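Local coordinates for protein endo-1,4-beta-xylanase 1 (Hypocrea jecorina, PDB 1XYN) that hydrolyses internal beta-1,4-xylosidic linkages in the main chain of xylan, a plant cell wall hemicellulose, releasing xylooligosaccharides and xylose, at residues I3-Y9 against V35-T41; W68-V74 against H152-N157; S97-Y102 against T136-H142; W105-R109 against T120-Y124. All coordinates share one frame; numbering follows the deposited sequence.

Contact 1: I3-Y9 against V35-T41; sequences INYDQNY and VVGVGWT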
# COMPACT_ATOMS: atom_id res chain seq x y z
N ILE A 3 -16.88 -19.35 -12.99
CA ILE A 3 -15.73 -18.72 -12.36
C ILE A 3 -14.49 -19.10 -13.14
O ILE A 3 -14.27 -20.28 -13.42
CB ILE A 3 -15.57 -19.17 -10.89
CG1 ILE A 3 -16.92 -19.18 -10.16
CG2 ILE A 3 -14.59 -18.27 -10.19
CD1 ILE A 3 -17.67 -17.87 -10.21
N ASN A 4 -13.73 -18.10 -13.55
CA ASN A 4 -12.50 -18.33 -14.30
C ASN A 4 -11.38 -17.45 -13.75
O ASN A 4 -10.35 -17.27 -14.41
CB ASN A 4 -12.71 -18.07 -15.80
CG ASN A 4 -12.89 -16.59 -16.13
OD1 ASN A 4 -13.56 -15.86 -15.41
ND2 ASN A 4 -12.30 -16.16 -17.23
N TYR A 5 -11.60 -16.89 -12.56
CA TYR A 5 -10.58 -16.05 -11.93
C TYR A 5 -10.55 -16.24 -10.42
O TYR A 5 -11.58 -16.26 -9.75
CB TYR A 5 -10.77 -14.57 -12.25
CG TYR A 5 -9.58 -13.74 -11.83
CD1 TYR A 5 -8.42 -13.73 -12.60
CD2 TYR A 5 -9.60 -13.00 -10.65
CE1 TYR A 5 -7.30 -12.99 -12.22
CE2 TYR A 5 -8.48 -12.26 -10.25
CZ TYR A 5 -7.33 -12.26 -11.04
OH TYR A 5 -6.22 -11.54 -10.66
N ASP A 6 -9.33 -16.38 -9.90
CA ASP A 6 -9.11 -16.57 -8.48
C ASP A 6 -8.27 -15.42 -7.93
O ASP A 6 -7.10 -15.25 -8.29
CB ASP A 6 -8.43 -17.93 -8.24
CG ASP A 6 -7.95 -18.11 -6.80
OD1 ASP A 6 -8.48 -17.44 -5.89
OD2 ASP A 6 -7.03 -18.93 -6.59
N GLN A 7 -8.91 -14.61 -7.10
CA GLN A 7 -8.26 -13.48 -6.47
C GLN A 7 -7.55 -14.01 -5.23
O GLN A 7 -8.20 -14.50 -4.31
CB GLN A 7 -9.30 -12.43 -6.08
CG GLN A 7 -8.79 -11.27 -5.23
CD GLN A 7 -7.57 -10.57 -5.81
OE1 GLN A 7 -6.78 -9.99 -5.08
NE2 GLN A 7 -7.43 -10.63 -7.13
N ASN A 8 -6.23 -13.97 -5.24
CA ASN A 8 -5.47 -14.45 -4.09
C ASN A 8 -4.33 -13.50 -3.74
O ASN A 8 -3.20 -13.65 -4.21
CB ASN A 8 -4.93 -15.85 -4.34
CG ASN A 8 -4.32 -16.46 -3.09
OD1 ASN A 8 -4.29 -15.84 -2.03
ND2 ASN A 8 -3.86 -17.70 -3.21
N TYR A 9 -4.64 -12.54 -2.88
CA TYR A 9 -3.68 -11.54 -2.44
C TYR A 9 -3.56 -11.59 -0.93
O TYR A 9 -4.57 -11.68 -0.23
CB TYR A 9 -4.14 -10.15 -2.91
CG TYR A 9 -3.26 -9.01 -2.46
CD1 TYR A 9 -2.15 -8.62 -3.21
CD2 TYR A 9 -3.55 -8.29 -1.30
CE1 TYR A 9 -1.35 -7.56 -2.82
CE2 TYR A 9 -2.75 -7.23 -0.89
CZ TYR A 9 -1.66 -6.86 -1.66
OH TYR A 9 -0.86 -5.82 -1.25
N VAL A 35 -6.67 -9.90 0.13
CA VAL A 35 -7.89 -9.84 -0.66
C VAL A 35 -8.01 -11.17 -1.40
O VAL A 35 -7.24 -11.44 -2.31
CB VAL A 35 -7.83 -8.71 -1.73
CG1 VAL A 35 -9.19 -8.57 -2.42
CG2 VAL A 35 -7.39 -7.39 -1.11
N VAL A 36 -8.97 -12.00 -0.99
CA VAL A 36 -9.17 -13.29 -1.64
C VAL A 36 -10.61 -13.45 -2.07
O VAL A 36 -11.52 -12.94 -1.42
CB VAL A 36 -8.84 -14.49 -0.72
CG1 VAL A 36 -7.37 -14.49 -0.33
CG2 VAL A 36 -9.75 -14.48 0.50
N GLY A 37 -10.83 -14.22 -3.13
CA GLY A 37 -12.18 -14.45 -3.61
C GLY A 37 -12.12 -15.00 -5.01
O GLY A 37 -11.04 -15.17 -5.57
N VAL A 38 -13.29 -15.29 -5.58
CA VAL A 38 -13.36 -15.84 -6.93
C VAL A 38 -14.34 -15.08 -7.81
O VAL A 38 -15.27 -14.45 -7.32
CB VAL A 38 -13.74 -17.35 -6.90
CG1 VAL A 38 -12.72 -18.13 -6.08
CG2 VAL A 38 -15.15 -17.56 -6.37
N GLY A 39 -14.14 -15.15 -9.11
CA GLY A 39 -15.02 -14.44 -10.02
C GLY A 39 -14.68 -14.59 -11.49
O GLY A 39 -14.48 -15.71 -11.97
N TRP A 40 -14.54 -13.47 -12.19
CA TRP A 40 -14.29 -13.50 -13.62
C TRP A 40 -13.15 -12.61 -14.10
O TRP A 40 -12.90 -11.54 -13.54
CB TRP A 40 -15.59 -13.17 -14.36
CG TRP A 40 -16.75 -14.03 -13.91
CD1 TRP A 40 -17.20 -15.18 -14.50
CD2 TRP A 40 -17.55 -13.86 -12.72
NE1 TRP A 40 -18.22 -15.73 -13.75
CE2 TRP A 40 -18.45 -14.95 -12.65
CE3 TRP A 40 -17.58 -12.90 -11.70
CZ2 TRP A 40 -19.37 -15.10 -11.60
CZ3 TRP A 40 -18.50 -13.05 -10.66
CH2 TRP A 40 -19.38 -14.14 -10.62
N THR A 41 -12.46 -13.07 -15.13
CA THR A 41 -11.34 -12.35 -15.72
C THR A 41 -11.73 -10.98 -16.31
O THR A 41 -10.91 -10.05 -16.36
CB THR A 41 -10.65 -13.24 -16.80
OG1 THR A 41 -9.94 -14.31 -16.14
CG2 THR A 41 -9.67 -12.45 -17.66
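Backbone hydrogen bonds carry most of this antiparallel pairing: Y9 with V35 and Q7 with G37 each exchange two, the shortest running from Q7 N to G37 O at 2.7 Å. At the N-terminal end N4 and Y5 both face G39, a classic beta bulge. G39 O takes N4 N at 3.0 Å, nearly along its C=O axis, and a weak bond from Y5 N, while G39 N reaches Y5 O at 2.9 Å. One side-chain bond extends the pairing, T41 N to N4 OD1 at 3.0 Å. It is possible because N4 CG stands between its own backbone N and carbonyl carbon (chi1 71°), which brings OD1 past W40 CA to T41 N.

Apolar contacts gather at I3. Its CD1 lies over one face of the W40 indole, toward the rim, 3.5 Å from CZ2, and its CG2 meets V38 CB at 3.5 Å. V176 of strand 168-177 touches I3, V38 and W40. With an alanine at W40, I3 CD1 would probably lose the indole face beneath it, and A1 and V176 a packing partner. At the other end Y9 CD2 touches V35 CG2 at 3.9 Å.

D6, its OD1 bonded to Y17, shares a face with N8, V36 and V38. Backbone bonds thus fix the register, while this face packs on Y17 and V176 and that of Y5, Q7 and V35 adjoins Y158 and E164.

Contact 2: W68-V74 against H152-N157; sequences WSTNPLV and HLGQMN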
# COMPACT_ATOMS: atom_id res chain seq x y z
N TRP A 68 -11.63 -4.07 -10.81
CA TRP A 68 -10.77 -3.05 -11.40
C TRP A 68 -11.28 -2.61 -12.76
O TRP A 68 -12.13 -3.25 -13.38
CB TRP A 68 -9.34 -3.58 -11.55
CG TRP A 68 -8.61 -3.68 -10.26
CD1 TRP A 68 -8.73 -4.66 -9.34
CD2 TRP A 68 -7.70 -2.71 -9.70
NE1 TRP A 68 -7.96 -4.37 -8.23
CE2 TRP A 68 -7.32 -3.18 -8.43
CE3 TRP A 68 -7.18 -1.49 -10.16
CZ2 TRP A 68 -6.44 -2.48 -7.60
CZ3 TRP A 68 -6.30 -0.79 -9.34
CH2 TRP A 68 -5.94 -1.29 -8.07
N SER A 69 -10.71 -1.51 -13.25
CA SER A 69 -11.08 -0.94 -14.53
C SER A 69 -9.82 -0.27 -15.06
O SER A 69 -8.95 0.12 -14.28
CB SER A 69 -12.20 0.09 -14.32
OG SER A 69 -12.45 0.84 -15.49
N THR A 70 -9.67 -0.21 -16.38
CA THR A 70 -8.51 0.42 -16.98
C THR A 70 -8.90 1.55 -17.92
O THR A 70 -9.97 1.53 -18.52
CB THR A 70 -7.59 -0.58 -17.72
OG1 THR A 70 -8.36 -1.41 -18.58
CG2 THR A 70 -6.85 -1.46 -16.72
N ASN A 71 -8.04 2.57 -17.96
CA ASN A 71 -8.22 3.76 -18.80
C ASN A 71 -9.61 4.40 -18.65
O ASN A 71 -10.42 4.37 -19.58
CB ASN A 71 -7.94 3.42 -20.26
CG ASN A 71 -7.61 4.64 -21.09
OD1 ASN A 71 -6.67 5.38 -20.78
ND2 ASN A 71 -8.38 4.86 -22.14
N PRO A 72 -9.88 5.04 -17.50
CA PRO A 72 -9.01 5.23 -16.33
C PRO A 72 -8.86 4.01 -15.40
O PRO A 72 -9.72 3.13 -15.38
CB PRO A 72 -9.71 6.37 -15.59
CG PRO A 72 -11.15 6.03 -15.80
CD PRO A 72 -11.19 5.67 -17.27
N LEU A 73 -7.78 3.99 -14.62
CA LEU A 73 -7.52 2.92 -13.67
C LEU A 73 -8.41 3.16 -12.45
O LEU A 73 -8.27 4.18 -11.77
CB LEU A 73 -6.04 2.89 -13.26
CG LEU A 73 -5.62 1.85 -12.20
CD1 LEU A 73 -5.92 0.44 -12.69
CD2 LEU A 73 -4.15 2.00 -11.86
N VAL A 74 -9.31 2.21 -12.17
CA VAL A 74 -10.26 2.33 -11.06
C VAL A 74 -10.45 1.06 -10.24
O VAL A 74 -10.72 -0.01 -10.78
CB VAL A 74 -11.68 2.73 -11.59
CG1 VAL A 74 -12.67 2.85 -10.43
CG2 VAL A 74 -11.63 4.03 -12.39
N HIS A 152 -16.45 8.15 -13.15
CA HIS A 152 -16.22 7.59 -14.48
C HIS A 152 -15.37 6.29 -14.53
O HIS A 152 -14.24 6.26 -14.04
CB HIS A 152 -15.57 8.70 -15.31
CG HIS A 152 -15.47 8.41 -16.77
ND1 HIS A 152 -14.26 8.39 -17.44
CD2 HIS A 152 -16.42 8.16 -17.71
CE1 HIS A 152 -14.48 8.14 -18.73
NE2 HIS A 152 -15.78 8.01 -18.91
N LEU A 153 -15.93 5.24 -15.14
CA LEU A 153 -15.24 3.95 -15.29
C LEU A 153 -14.68 3.75 -16.71
O LEU A 153 -15.15 4.38 -17.66
CB LEU A 153 -16.18 2.78 -14.98
CG LEU A 153 -16.62 2.46 -13.56
CD1 LEU A 153 -17.47 1.21 -13.56
CD2 LEU A 153 -15.40 2.25 -12.68
N GLY A 154 -13.69 2.87 -16.83
CA GLY A 154 -13.08 2.59 -18.12
C GLY A 154 -13.39 1.18 -18.58
O GLY A 154 -14.52 0.70 -18.39
N GLN A 155 -12.41 0.51 -19.20
CA GLN A 155 -12.57 -0.87 -19.67
C GLN A 155 -12.61 -1.82 -18.48
O GLN A 155 -11.77 -1.75 -17.59
CB GLN A 155 -11.40 -1.29 -20.55
CG GLN A 155 -10.99 -0.28 -21.60
CD GLN A 155 -9.62 -0.60 -22.19
OE1 GLN A 155 -8.77 0.29 -22.33
NE2 GLN A 155 -9.40 -1.86 -22.52
N MET A 156 -13.56 -2.75 -18.49
CA MET A 156 -13.70 -3.72 -17.40
C MET A 156 -12.56 -4.73 -17.35
O MET A 156 -12.19 -5.33 -18.36
CB MET A 156 -15.02 -4.49 -17.53
CG MET A 156 -16.26 -3.69 -17.19
SD MET A 156 -16.38 -3.35 -15.44
CE MET A 156 -17.70 -4.44 -15.02
N ASN A 157 -11.99 -4.89 -16.16
CA ASN A 157 -10.94 -5.86 -15.94
C ASN A 157 -11.57 -6.93 -15.04
O ASN A 157 -12.77 -7.14 -15.13
CB ASN A 157 -9.71 -5.23 -15.29
CG ASN A 157 -8.48 -6.10 -15.44
OD1 ASN A 157 -8.20 -6.97 -14.61
ND2 ASN A 157 -7.75 -5.90 -16.53
O HOH W 1 -14.39 -5.20 -13.66
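The H152 imidazole and the P72 ring meet obliquely, P72 CD being 4.1 Å from ND1, and P72 CG also rests 3.6 Å from H152 O. The indole of W68 turns away from 152-157: L73 CG of its own loop lies at its edge, in plane, and the rings of Y66, Y158 and F121 meet it, with NE1 bonded to Y66 OH. Of the W68 side chain, CB alone comes near, lying 4.1 Å from N157 CB.

S69 adds a side-chain bond to the backbone ladder. Its OG is anti to the backbone N (chi1 170°), which carries the hydroxyl across to the backbone of G154, where it accepts from G154 N at 2.7 Å; its bond to Q155 O is weak. Around it runs a short antiparallel ladder. T70 and Q155 form the hydrogen-bonded pair, Q155 N to T70 O at 2.7 Å and T70 N to Q155 O at 2.9 Å, both donors in the carbonyl plane. N157 N reaches W68 O from above that carbonyl's plane, and a water lies close to both W68 O and N157 O.

G154 CA sits 3.3 Å from T70 O, on the side where a CB would clash with that oxygen, so glycine fits the tight approach. Beyond it V74 CG1 packs on L153 CD2 at 3.6 Å, the two side chains crossing at about a right angle, and Y124 touches both.

The loop through the cis peptide before P72 joins strands 60-70 and 74-79 as a beta hairpin, and strand 155-166 begins alongside it, in the curved sheet of the GH11 jelly roll that carries the substrate cleft.

Contact 3: S97-Y102 against T136-H142; sequences SDGATY and TVTVQNH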
# COMPACT_ATOMS: atom_id res chain seq x y z
N SER A 97 -30.47 -0.07 -4.09
CA SER A 97 -30.35 -1.23 -4.94
C SER A 97 -30.42 -2.50 -4.12
O SER A 97 -29.93 -2.55 -2.99
CB SER A 97 -29.03 -1.18 -5.70
OG SER A 97 -28.99 -2.14 -6.74
N ASP A 98 -31.12 -3.49 -4.66
CA ASP A 98 -31.26 -4.80 -4.06
C ASP A 98 -31.67 -4.90 -2.60
O ASP A 98 -31.07 -5.66 -1.83
CB ASP A 98 -29.97 -5.58 -4.31
CG ASP A 98 -29.54 -5.52 -5.76
OD1 ASP A 98 -30.21 -6.13 -6.61
OD2 ASP A 98 -28.55 -4.82 -6.06
N GLY A 99 -32.71 -4.16 -2.22
CA GLY A 99 -33.20 -4.22 -0.85
C GLY A 99 -32.65 -3.22 0.15
O GLY A 99 -33.05 -3.23 1.31
N ALA A 100 -31.74 -2.35 -0.28
CA ALA A 100 -31.19 -1.36 0.64
C ALA A 100 -30.53 -0.19 -0.08
O ALA A 100 -30.34 -0.22 -1.29
CB ALA A 100 -30.20 -2.01 1.58
N THR A 101 -30.18 0.83 0.70
CA THR A 101 -29.52 2.02 0.16
C THR A 101 -28.01 1.87 0.41
O THR A 101 -27.59 1.25 1.40
CB THR A 101 -30.00 3.32 0.86
OG1 THR A 101 -31.42 3.27 1.05
CG2 THR A 101 -29.67 4.52 -0.00
N TYR A 102 -27.22 2.46 -0.47
CA TYR A 102 -25.76 2.42 -0.37
C TYR A 102 -25.21 3.83 -0.36
O TYR A 102 -25.66 4.67 -1.13
CB TYR A 102 -25.16 1.71 -1.59
CG TYR A 102 -25.46 0.23 -1.69
CD1 TYR A 102 -26.75 -0.23 -1.94
CD2 TYR A 102 -24.44 -0.71 -1.54
CE1 TYR A 102 -27.03 -1.59 -2.04
CE2 TYR A 102 -24.71 -2.08 -1.64
CZ TYR A 102 -26.00 -2.51 -1.89
OH TYR A 102 -26.26 -3.85 -1.96
N THR A 136 -28.09 -10.82 -4.05
CA THR A 136 -27.76 -10.56 -5.45
C THR A 136 -27.37 -9.10 -5.51
O THR A 136 -27.96 -8.27 -4.81
CB THR A 136 -28.97 -10.75 -6.38
OG1 THR A 136 -29.45 -12.08 -6.27
CG2 THR A 136 -28.59 -10.45 -7.83
N VAL A 137 -26.37 -8.79 -6.33
CA VAL A 137 -25.89 -7.43 -6.49
C VAL A 137 -26.01 -7.04 -7.96
O VAL A 137 -25.22 -7.50 -8.79
CB VAL A 137 -24.41 -7.31 -6.03
CG1 VAL A 137 -23.86 -5.92 -6.32
CG2 VAL A 137 -24.28 -7.62 -4.57
N THR A 138 -27.03 -6.24 -8.27
CA THR A 138 -27.24 -5.76 -9.64
C THR A 138 -26.17 -4.68 -9.88
O THR A 138 -26.38 -3.50 -9.62
CB THR A 138 -28.67 -5.16 -9.80
OG1 THR A 138 -29.64 -6.08 -9.30
CG2 THR A 138 -28.98 -4.90 -11.25
N VAL A 139 -25.01 -5.12 -10.36
CA VAL A 139 -23.88 -4.22 -10.60
C VAL A 139 -24.12 -2.98 -11.48
O VAL A 139 -23.48 -1.95 -11.27
CB VAL A 139 -22.64 -4.99 -11.11
CG1 VAL A 139 -22.09 -5.88 -10.01
CG2 VAL A 139 -22.99 -5.82 -12.33
N GLN A 140 -25.04 -3.08 -12.44
CA GLN A 140 -25.32 -1.93 -13.32
C GLN A 140 -25.88 -0.75 -12.55
O GLN A 140 -25.54 0.39 -12.85
CB GLN A 140 -26.27 -2.30 -14.46
CG GLN A 140 -25.58 -2.67 -15.76
CD GLN A 140 -24.64 -1.59 -16.30
OE1 GLN A 140 -25.08 -0.52 -16.73
NE2 GLN A 140 -23.35 -1.88 -16.32
N ASN A 141 -26.73 -1.01 -11.57
CA ASN A 141 -27.30 0.06 -10.76
C ASN A 141 -26.20 0.89 -10.10
O ASN A 141 -26.34 2.10 -9.94
CB ASN A 141 -28.25 -0.51 -9.70
CG ASN A 141 -29.52 -1.12 -10.31
OD1 ASN A 141 -29.80 -0.95 -11.50
ND2 ASN A 141 -30.29 -1.81 -9.48
N HIS A 142 -25.11 0.24 -9.72
CA HIS A 142 -23.99 0.93 -9.10
C HIS A 142 -23.17 1.67 -10.14
O HIS A 142 -22.76 2.80 -9.90
CB HIS A 142 -23.12 -0.05 -8.31
CG HIS A 142 -23.82 -0.62 -7.12
ND1 HIS A 142 -23.85 0.02 -5.90
CD2 HIS A 142 -24.59 -1.72 -6.98
CE1 HIS A 142 -24.62 -0.66 -5.06
NE2 HIS A 142 -25.08 -1.72 -5.70
O HOH W 2 -26.41 -3.91 -4.64
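D98 OD2 is gripped from opposite faces of its carboxylate plane, by S97 OG at 2.8 Å and by T138 N at 3.0 Å. Water 2 donates to the same oxygen. The other oxygen, OD1, uses its syn lone pair to accept from T138 OG1 at 2.8 Å, so T138 holds both ends of the carboxylate and fixes its rotation. D98 CG lies anti to the carbonyl carbon (chi1 -49°), a setting that aims the group from the type I' turn S97-A100 at the inverse gamma turn centred on T138. S97 OG, while giving its proton to D98, accepts from N141 ND2 at 3.1 Å; this bond is nearly straight at 166° and lies in the amide plane. The chain N141 to S97 to D98 thus ties helix 139-148 to the hairpin.

H142 presents its edge to the face of Y102 in a T-shaped stack, the planes 80° apart. H142 CE1 stands over the centre of the tyrosine ring, 3.5 Å from CD2. Water 2 lies in the imidazole plane, 2.8 Å from H142 NE2, and donates to Y102 OH, bridging the aromatic pair to D98. Each ring has further polar partners: S126 OG at H142 ND1, R128 and E80 at Y102 OH.

The hairpin of strands 90-97 and 100-109, part of the larger sheet, meets the edge strand 135-137 of the five-stranded sheet and the first turn of helix 139-148, with I78 of strand 74-79 touching Y102, V137, V139 and H142.

Contact 4: W105-R109 against T120-Y124; sequences WENTR and TFNQY
N107 ND2 donates to Q123 OE1 at 2.7 Å, linking the side chains of a hydrogen-bonded pair in an antiparallel ladder of the GH11 jelly roll. The two side chains lie side by side, pointing the same way, their amide planes 45° apart. R109 NE adds a weak bond to the same oxygen, and Q123 NE2 makes a weak hydrogen bond to E75, the predicted nucleophile. By similarity both R109 and Q123 bind substrate. A leucine in place of Q123 would probably leave N107 ND2 and R109 NE without their shared acceptor and E75 without its weak amide donor. On the other face T108 OG1 donates to N122 OD1 at 3.0 Å.

The backbone closes the ladder: Q123 N meets N107 O at 2.7 Å, and R109 N meets F121 O, nearly straight at 177°. R109 NH1 binds V110 O of the second subunit and forms a salt bridge with its E112.

Farther out, E106 and Y124 lie alongside each other, OE2 3.6 Å from CE1. F121 CG stands between the backbone N and the carbonyl carbon (chi1 50°), which brings the ring face to R109 CB in a CH-pi contact, CB 3.6 Å from CZ.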
# COMPACT_ATOMS: atom_id res chain seq x y z
N TRP A 105 -18.91 6.57 -2.05
CA TRP A 105 -17.70 7.30 -1.67
C TRP A 105 -16.72 7.28 -2.83
O TRP A 105 -16.76 6.40 -3.68
CB TRP A 105 -16.98 6.63 -0.49
CG TRP A 105 -17.78 6.47 0.75
CD1 TRP A 105 -18.81 5.60 0.96
CD2 TRP A 105 -17.57 7.16 1.99
NE1 TRP A 105 -19.25 5.70 2.26
CE2 TRP A 105 -18.51 6.64 2.91
CE3 TRP A 105 -16.67 8.15 2.41
CZ2 TRP A 105 -18.59 7.09 4.24
CZ3 TRP A 105 -16.74 8.59 3.73
CH2 TRP A 105 -17.70 8.06 4.63
N GLU A 106 -15.85 8.28 -2.86
CA GLU A 106 -14.79 8.34 -3.85
C GLU A 106 -13.55 8.57 -3.02
O GLU A 106 -13.55 9.37 -2.07
CB GLU A 106 -14.98 9.49 -4.85
CG GLU A 106 -13.77 9.65 -5.79
CD GLU A 106 -14.05 10.48 -7.04
OE1 GLU A 106 -14.66 11.57 -6.92
OE2 GLU A 106 -13.65 10.05 -8.15
N ASN A 107 -12.48 7.85 -3.35
CA ASN A 107 -11.24 7.97 -2.61
C ASN A 107 -10.10 7.88 -3.60
O ASN A 107 -10.30 7.53 -4.76
CB ASN A 107 -11.14 6.84 -1.58
CG ASN A 107 -9.94 7.00 -0.67
OD1 ASN A 107 -9.50 8.11 -0.37
ND2 ASN A 107 -9.41 5.88 -0.19
N THR A 108 -8.91 8.25 -3.14
CA THR A 108 -7.74 8.20 -3.99
C THR A 108 -6.63 7.45 -3.26
O THR A 108 -6.46 7.59 -2.05
CB THR A 108 -7.28 9.62 -4.39
OG1 THR A 108 -8.39 10.34 -4.94
CG2 THR A 108 -6.17 9.56 -5.44
N ARG A 109 -5.96 6.59 -4.01
CA ARG A 109 -4.86 5.79 -3.49
C ARG A 109 -3.60 6.24 -4.23
O ARG A 109 -3.47 6.02 -5.43
CB ARG A 109 -5.15 4.30 -3.74
CG ARG A 109 -6.18 3.70 -2.78
CD ARG A 109 -5.59 3.66 -1.38
NE ARG A 109 -6.54 3.22 -0.36
CZ ARG A 109 -6.31 3.27 0.96
NH1 ARG A 109 -5.15 3.72 1.41
NH2 ARG A 109 -7.24 2.87 1.82
N THR A 120 -1.27 5.53 -8.88
CA THR A 120 -2.19 6.41 -8.17
C THR A 120 -3.49 6.30 -8.95
O THR A 120 -3.49 6.44 -10.17
CB THR A 120 -1.68 7.86 -8.17
OG1 THR A 120 -0.48 7.93 -7.39
CG2 THR A 120 -2.71 8.81 -7.57
N PHE A 121 -4.58 6.06 -8.24
CA PHE A 121 -5.87 5.88 -8.90
C PHE A 121 -7.00 6.15 -7.92
O PHE A 121 -6.77 6.24 -6.72
CB PHE A 121 -5.96 4.43 -9.38
CG PHE A 121 -5.62 3.42 -8.30
CD1 PHE A 121 -4.30 3.02 -8.10
CD2 PHE A 121 -6.60 2.91 -7.46
CE1 PHE A 121 -3.97 2.14 -7.08
CE2 PHE A 121 -6.29 2.03 -6.43
CZ PHE A 121 -4.97 1.65 -6.24
N ASN A 122 -8.22 6.23 -8.42
CA ASN A 122 -9.37 6.49 -7.56
C ASN A 122 -10.11 5.21 -7.20
O ASN A 122 -9.92 4.16 -7.82
CB ASN A 122 -10.31 7.47 -8.26
CG ASN A 122 -9.66 8.82 -8.54
OD1 ASN A 122 -9.49 9.63 -7.63
ND2 ASN A 122 -9.26 9.05 -9.78
N GLN A 123 -10.96 5.29 -6.19
CA GLN A 123 -11.76 4.16 -5.74
C GLN A 123 -13.22 4.59 -5.75
O GLN A 123 -13.54 5.69 -5.29
CB GLN A 123 -11.40 3.76 -4.31
CG GLN A 123 -9.99 3.30 -4.06
CD GLN A 123 -9.79 2.84 -2.62
OE1 GLN A 123 -9.69 3.67 -1.71
NE2 GLN A 123 -9.77 1.53 -2.40
N TYR A 124 -14.10 3.75 -6.28
CA TYR A 124 -15.53 4.04 -6.28
C TYR A 124 -16.12 3.00 -5.35
O TYR A 124 -16.14 1.81 -5.67
CB TYR A 124 -16.13 3.91 -7.67
CG TYR A 124 -15.50 4.80 -8.73
CD1 TYR A 124 -14.72 5.90 -8.38
CD2 TYR A 124 -15.66 4.51 -10.08
CE1 TYR A 124 -14.13 6.70 -9.35
CE2 TYR A 124 -15.07 5.30 -11.05
CZ TYR A 124 -14.31 6.39 -10.68
OH TYR A 124 -13.73 7.15 -11.67

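From the N terminus, contact 1 comes first, closing a loop of 25 residues between strands 5-10 and 34-40. Contact 2 then spans 77 residues, joining the end of strand 60-70 to the start of strand 155-166. Inside that loop lies contact 3, which brings the 97-102 turn to helix 139-148, and inside contact 3 lies contact 4, closing only ten residues between strands 100-109 and 119-128. The three are nested without crossing. Contacts 2 and 4 touch through Y124, whose OH meets H152 O. Contact 1 does not touch contact 2, but strands 34-40 and 155-166 are neighbours in one curved sheet. All four reach that sheet, and contact 3 ties it to helix 139-148 and the other sheet.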